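Local coordinates for protein inositol-1-monophosphatase (Nostoc sp., PDB 5ZHH) that probably hydrolyses inositol monophosphates to free myo-inositol and inorganic phosphate, at residues A[88-93]-A[101-106]; A[143-148]-A[224-229]. One frame throughout, in Å; residues are numbered along the deposited sequence.

Interaction 1: A[88-93]-A[101-106]; sequences PLDGTT and AFCVSI
Ala101 and Gly91 meet where Gly91 sits at the N-cap of helix 92-97. Ala101 O lies 4.1 Å from Gly91 CA and accepts a hydrogen bond from Asn94. Phe102 follows. Phe102 CA makes a CH...O contact of 3.2 Å with Asp90 O. Phe102 CB presses on the same Asp90 O, also at 3.2 Å. Phe102 CB lies 4.0 Å from Leu89 CD1, and the two side chains cross obliquely. The Phe102 ring meets Tyr95 edge-to-face.

Cys103 carries the polar part. Cys103 O accepts Asp90 N at 2.8 Å, with the donor nearly in line with the C=O. Cys103 N donates to Asp90 O at 3.1 Å, in the carbonyl plane. Together they make a hydrogen-bonded antiparallel pair, so the two side chains share one face. Cys103 SG lies 3.9 Å from Asp90 CB. With chi1 at -176°, the Asp90 carboxylate swings off the backbone N, and OD2 is held by Ser190 OG and Ala192 N. Val104 closes the contact with Val104 CG2 3.6 Å from Pro88 O. Pro88 O itself accepts a hydrogen bond from Ser50 OG.

The 88-93 segment belongs to the DPLDGTT signature of inositol monophosphatases. Asp90 OD1 lies close to Asp87 and Asp215, an acidic cluster consistent with the metal site of the family.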
loop_
_atom_site.group_PDB
_atom_site.type_symbol
_atom_site.label_atom_id
_atom_site.label_comp_id
_atom_site.label_asym_id
_atom_site.label_seq_id
_atom_site.Cartn_x
_atom_site.Cartn_y
_atom_site.Cartn_z
ATOM N N PRO A 88 -22.432 2.059 8.963
ATOM C CA PRO A 88 -21.855 1.763 7.644
ATOM C C PRO A 88 -20.878 2.821 7.167
ATOM O O PRO A 88 -20.129 2.565 6.218
ATOM C CB PRO A 88 -23.084 1.696 6.729
ATOM C CG PRO A 88 -24.098 2.578 7.413
ATOM C CD PRO A 88 -23.866 2.388 8.892
ATOM N N LEU A 89 -20.881 4.008 7.780
ATOM C CA LEU A 89 -19.965 5.078 7.383
ATOM C C LEU A 89 -19.911 6.075 8.546
ATOM O O LEU A 89 -20.698 7.019 8.601
ATOM C CB LEU A 89 -20.403 5.735 6.088
ATOM C CG LEU A 89 -19.632 6.931 5.524
ATOM C CD1 LEU A 89 -18.142 6.745 5.660
ATOM C CD2 LEU A 89 -20.012 7.140 4.056
ATOM N N ASP A 90 -18.982 5.841 9.469
ATOM C CA ASP A 90 -18.719 6.804 10.531
ATOM C C ASP A 90 -17.763 7.861 9.995
ATOM O O ASP A 90 -16.775 7.528 9.336
ATOM C CB ASP A 90 -18.117 6.122 11.757
ATOM C CG ASP A 90 -17.931 7.081 12.919
ATOM O OD1 ASP A 90 -18.849 7.893 13.178
ATOM O OD2 ASP A 90 -16.851 7.046 13.548
ATOM N N GLY A 91 -18.071 9.129 10.244
ATOM C CA GLY A 91 -17.283 10.212 9.690
ATOM C C GLY A 91 -17.875 10.727 8.392
ATOM O O GLY A 91 -17.155 10.923 7.411
ATOM N N THR A 92 -19.192 10.945 8.371
ATOM C CA THR A 92 -19.860 11.298 7.121
ATOM C C THR A 92 -19.419 12.667 6.613
ATOM O O THR A 92 -19.248 12.849 5.405
ATOM C CB THR A 92 -21.379 11.245 7.290
ATOM O OG1 THR A 92 -21.766 12.021 8.428
ATOM C CG2 THR A 92 -21.841 9.807 7.480
ATOM N N THR A 93 -19.260 13.648 7.510
ATOM C CA THR A 93 -18.752 14.954 7.097
ATOM C C THR A 93 -17.370 14.829 6.465
ATOM O O THR A 93 -17.109 15.392 5.393
ATOM C CB THR A 93 -18.721 15.908 8.297
ATOM O OG1 THR A 93 -20.054 16.139 8.761
ATOM C CG2 THR A 93 -18.097 17.239 7.923
ATOM N N ALA A 101 -10.521 10.394 7.412
ATOM C CA ALA A 101 -10.800 9.844 8.743
ATOM C C ALA A 101 -12.265 9.399 8.743
ATOM O O ALA A 101 -13.163 10.095 9.226
ATOM C CB ALA A 101 -10.514 10.836 9.870
ATOM N N PHE A 102 -12.507 8.229 8.155
ATOM C CA PHE A 102 -13.830 7.625 8.145
ATOM C C PHE A 102 -13.651 6.114 8.101
ATOM O O PHE A 102 -12.583 5.609 7.741
ATOM C CB PHE A 102 -14.672 8.127 6.961
ATOM C CG PHE A 102 -14.001 7.953 5.634
ATOM C CD1 PHE A 102 -14.081 6.749 4.955
ATOM C CD2 PHE A 102 -13.267 8.985 5.076
ATOM C CE1 PHE A 102 -13.451 6.584 3.730
ATOM C CE2 PHE A 102 -12.635 8.824 3.859
ATOM C CZ PHE A 102 -12.725 7.624 3.187
ATOM N N CYS A 103 -14.705 5.392 8.472
ATOM C CA CYS A 103 -14.574 3.954 8.645
ATOM C C CYS A 103 -15.950 3.312 8.672
ATOM O O CYS A 103 -16.976 3.987 8.761
ATOM C CB CYS A 103 -13.819 3.626 9.934
ATOM S SG CYS A 103 -14.718 4.185 11.401
ATOM N N VAL A 104 -15.943 1.983 8.594
ATOM C CA VAL A 104 -17.093 1.144 8.902
ATOM C C VAL A 104 -16.886 0.624 10.314
ATOM O O VAL A 104 -15.777 0.196 10.663
ATOM C CB VAL A 104 -17.219 -0.016 7.896
ATOM C CG1 VAL A 104 -18.485 -0.835 8.154
ATOM C CG2 VAL A 104 -17.201 0.514 6.472
ATOM N N SER A 105 -17.931 0.686 11.142
ATOM C CA SER A 105 -17.866 0.200 12.518
ATOM C C SER A 105 -18.938 -0.864 12.700
ATOM O O SER A 105 -20.118 -0.601 12.450
ATOM C CB SER A 105 -18.061 1.345 13.522
ATOM O OG SER A 105 -17.972 0.885 14.863
ATOM N N ILE A 106 -18.530 -2.057 13.135
ATOM C CA ILE A 106 -19.433 -3.192 13.318
ATOM C C ILE A 106 -19.194 -3.760 14.710
ATOM O O ILE A 106 -18.157 -4.389 14.958
ATOM C CB ILE A 106 -19.218 -4.272 12.251
ATOM C CG1 ILE A 106 -19.460 -3.689 10.856
ATOM C CG2 ILE A 106 -20.126 -5.463 12.510
ATOM C CD1 ILE A 106 -19.202 -4.669 9.732
#

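Interaction 2: A[143-148]-A[224-229]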
loop_
_atom_site.group_PDB
_atom_site.type_symbol
_atom_site.label_atom_id
_atom_site.label_comp_id
_atom_site.label_asym_id
_atom_site.label_seq_id
_atom_site.Cartn_x
_atom_site.Cartn_y
_atom_site.Cartn_z
ATOM N N ILE A 143 -2.152 -4.972 19.184
ATOM C CA ILE A 143 -2.015 -3.574 19.563
ATOM C C ILE A 143 -2.286 -3.458 21.056
ATOM O O ILE A 143 -2.912 -4.326 21.670
ATOM C CB ILE A 143 -2.972 -2.648 18.782
ATOM C CG1 ILE A 143 -4.424 -3.121 18.958
ATOM C CG2 ILE A 143 -2.550 -2.522 17.312
ATOM C CD1 ILE A 143 -5.459 -2.192 18.344
ATOM N N LYS A 144 -1.800 -2.368 21.645
ATOM C CA LYS A 144 -1.994 -2.161 23.071
ATOM C C LYS A 144 -2.032 -0.667 23.363
ATOM O O LYS A 144 -1.463 0.140 22.619
ATOM C CB LYS A 144 -0.905 -2.869 23.887
ATOM C CG LYS A 144 0.495 -2.353 23.643
ATOM C CD LYS A 144 1.505 -3.152 24.443
ATOM C CE LYS A 144 2.914 -2.615 24.254
ATOM N NZ LYS A 144 3.879 -3.329 25.138
ATOM N N VAL A 145 -2.735 -0.310 24.446
ATOM C CA VAL A 145 -2.815 1.092 24.868
ATOM C C VAL A 145 -1.432 1.598 25.275
ATOM O O VAL A 145 -0.498 0.828 25.536
ATOM C CB VAL A 145 -3.828 1.282 26.011
ATOM C CG1 VAL A 145 -5.237 0.890 25.574
ATOM C CG2 VAL A 145 -3.398 0.506 27.246
ATOM N N SER A 146 -1.318 2.926 25.352
ATOM C CA SER A 146 -0.087 3.587 25.748
ATOM C C SER A 146 0.153 3.453 27.253
ATOM O O SER A 146 -0.722 3.050 28.025
ATOM C CB SER A 146 -0.139 5.063 25.366
ATOM O OG SER A 146 -1.101 5.732 26.162
ATOM N N ASP A 147 1.355 3.841 27.675
ATOM C CA ASP A 147 1.749 3.811 29.075
ATOM C C ASP A 147 1.651 5.167 29.730
ATOM O O ASP A 147 1.955 5.287 30.920
ATOM C CB ASP A 147 3.171 3.265 29.236
ATOM C CG ASP A 147 3.283 1.786 28.922
ATOM O OD1 ASP A 147 2.367 1.028 29.305
ATOM O OD2 ASP A 147 4.299 1.374 28.299
ATOM N N THR A 148 1.235 6.188 28.982
ATOM C CA THR A 148 1.193 7.549 29.499
ATOM C C THR A 148 0.396 7.606 30.797
ATOM O O THR A 148 -0.751 7.150 30.862
ATOM C CB THR A 148 0.567 8.484 28.464
ATOM O OG1 THR A 148 1.218 8.298 27.200
ATOM C CG2 THR A 148 0.711 9.936 28.907
ATOM N N GLU A 224 -11.005 -2.073 25.364
ATOM C CA GLU A 224 -10.882 -2.884 26.570
ATOM C C GLU A 224 -9.951 -4.071 26.357
ATOM O O GLU A 224 -9.114 -4.372 27.217
ATOM C CB GLU A 224 -12.263 -3.348 27.032
ATOM C CG GLU A 224 -13.131 -2.196 27.553
ATOM C CD GLU A 224 -14.517 -2.654 27.963
ATOM O OE1 GLU A 224 -15.096 -2.045 28.883
ATOM O OE2 GLU A 224 -15.024 -3.634 27.378
ATOM N N GLU A 225 -10.069 -4.750 25.212
ATOM C CA GLU A 225 -9.164 -5.858 24.918
ATOM C C GLU A 225 -7.724 -5.383 24.775
ATOM O O GLU A 225 -6.790 -6.138 25.062
ATOM C CB GLU A 225 -9.619 -6.585 23.650
ATOM C CG GLU A 225 -10.768 -7.565 23.882
ATOM C CD GLU A 225 -10.405 -8.671 24.858
ATOM O OE1 GLU A 225 -9.410 -9.387 24.601
ATOM O OE2 GLU A 225 -11.102 -8.814 25.885
ATOM N N ALA A 226 -7.524 -4.149 24.317
ATOM C CA ALA A 226 -6.192 -3.569 24.196
ATOM C C ALA A 226 -5.617 -3.114 25.531
ATOM O O ALA A 226 -4.476 -2.636 25.566
ATOM C CB ALA A 226 -6.218 -2.384 23.226
ATOM N N GLY A 227 -6.371 -3.234 26.618
ATOM C CA GLY A 227 -5.887 -2.864 27.927
ATOM C C GLY A 227 -6.391 -1.541 28.452
ATOM O O GLY A 227 -5.916 -1.097 29.505
ATOM N N GLY A 228 -7.346 -0.906 27.767
ATOM C CA GLY A 228 -7.855 0.392 28.164
ATOM C C GLY A 228 -9.087 0.301 29.047
ATOM O O GLY A 228 -9.499 -0.772 29.492
ATOM N N LYS A 229 -9.693 1.471 29.290
ATOM C CA LYS A 229 -10.815 1.596 30.212
ATOM C C LYS A 229 -11.850 2.573 29.662
ATOM O O LYS A 229 -11.498 3.635 29.139
ATOM C CB LYS A 229 -10.322 2.067 31.587
ATOM C CG LYS A 229 -11.373 2.095 32.667
ATOM C CD LYS A 229 -10.738 2.385 34.025
ATOM C CE LYS A 229 -11.798 2.611 35.090
ATOM N NZ LYS A 229 -11.211 2.712 36.458
#
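Val145 and Ala226 carry the one hydrogen bond across this contact. Val145 N donates to Ala226 O at 3.1 Å. The N-H...O angle is 164°, so the bond is fairly straight, but the donor is tilted 32° from the carbonyl plane. Ala226 O also receives a weaker CH...O contact from Lys144 CA at 3.6 Å.

The van der Waals contacts come mainly from the Val145 side chain and are mostly methyl against peptide. With chi1 at -62°, both methyls flank the Val145 backbone N. They therefore lie on the side of the N-H, over the same carbonyl. Val145 CG1 lies 3.5 Å from Gly228 N. Val145 CG2 lies 3.7 Å from both Ala226 O and Gly227 O. The one apolar pair between side chains is Val145 CG1 with Ala226 CB, at 4.1 Å. Ala226 CB also faces Ile143 O at 4.1 Å. It packs against Ala136 and Ala199 as well, and is buried.

The backbone geometry sets up this surface. Gly227 has positive phi and ends helix 213-225 in a Schellman motif, with Gly227 N bonded to Glu224 O at 3.0 Å. Next to this end, the Glu225 carboxylate bonds Gly133 N and Gly135 N.

The chemistry is that of a loop resting on a helix C-terminus. The loop gives the carbonyl end one N-H partner. With a single tilted hydrogen bond, the rest of the contact depends on the fit of Val145 against the Ala-Gly-Gly backbone.

From the N terminus, the chain first reaches interaction 1. It closes a short loop of seven residues, most of them in helix 92-97, and joins the end of strand 82-90 to the start of its neighbour 103-110 in the larger sheet. The chain then passes through the rest of that sheet to strand 141-142. Interaction 2 opens just after it and spans 75 residues before helix 213-225 ends. It ties the loop leading to strand 156-158 to the turn before strand 229-231 of the smaller sheet. The two contacts neither nest nor cross. The centres of interactions 1 and 2 are about 22 Å apart, on opposite sides of the chain's centre.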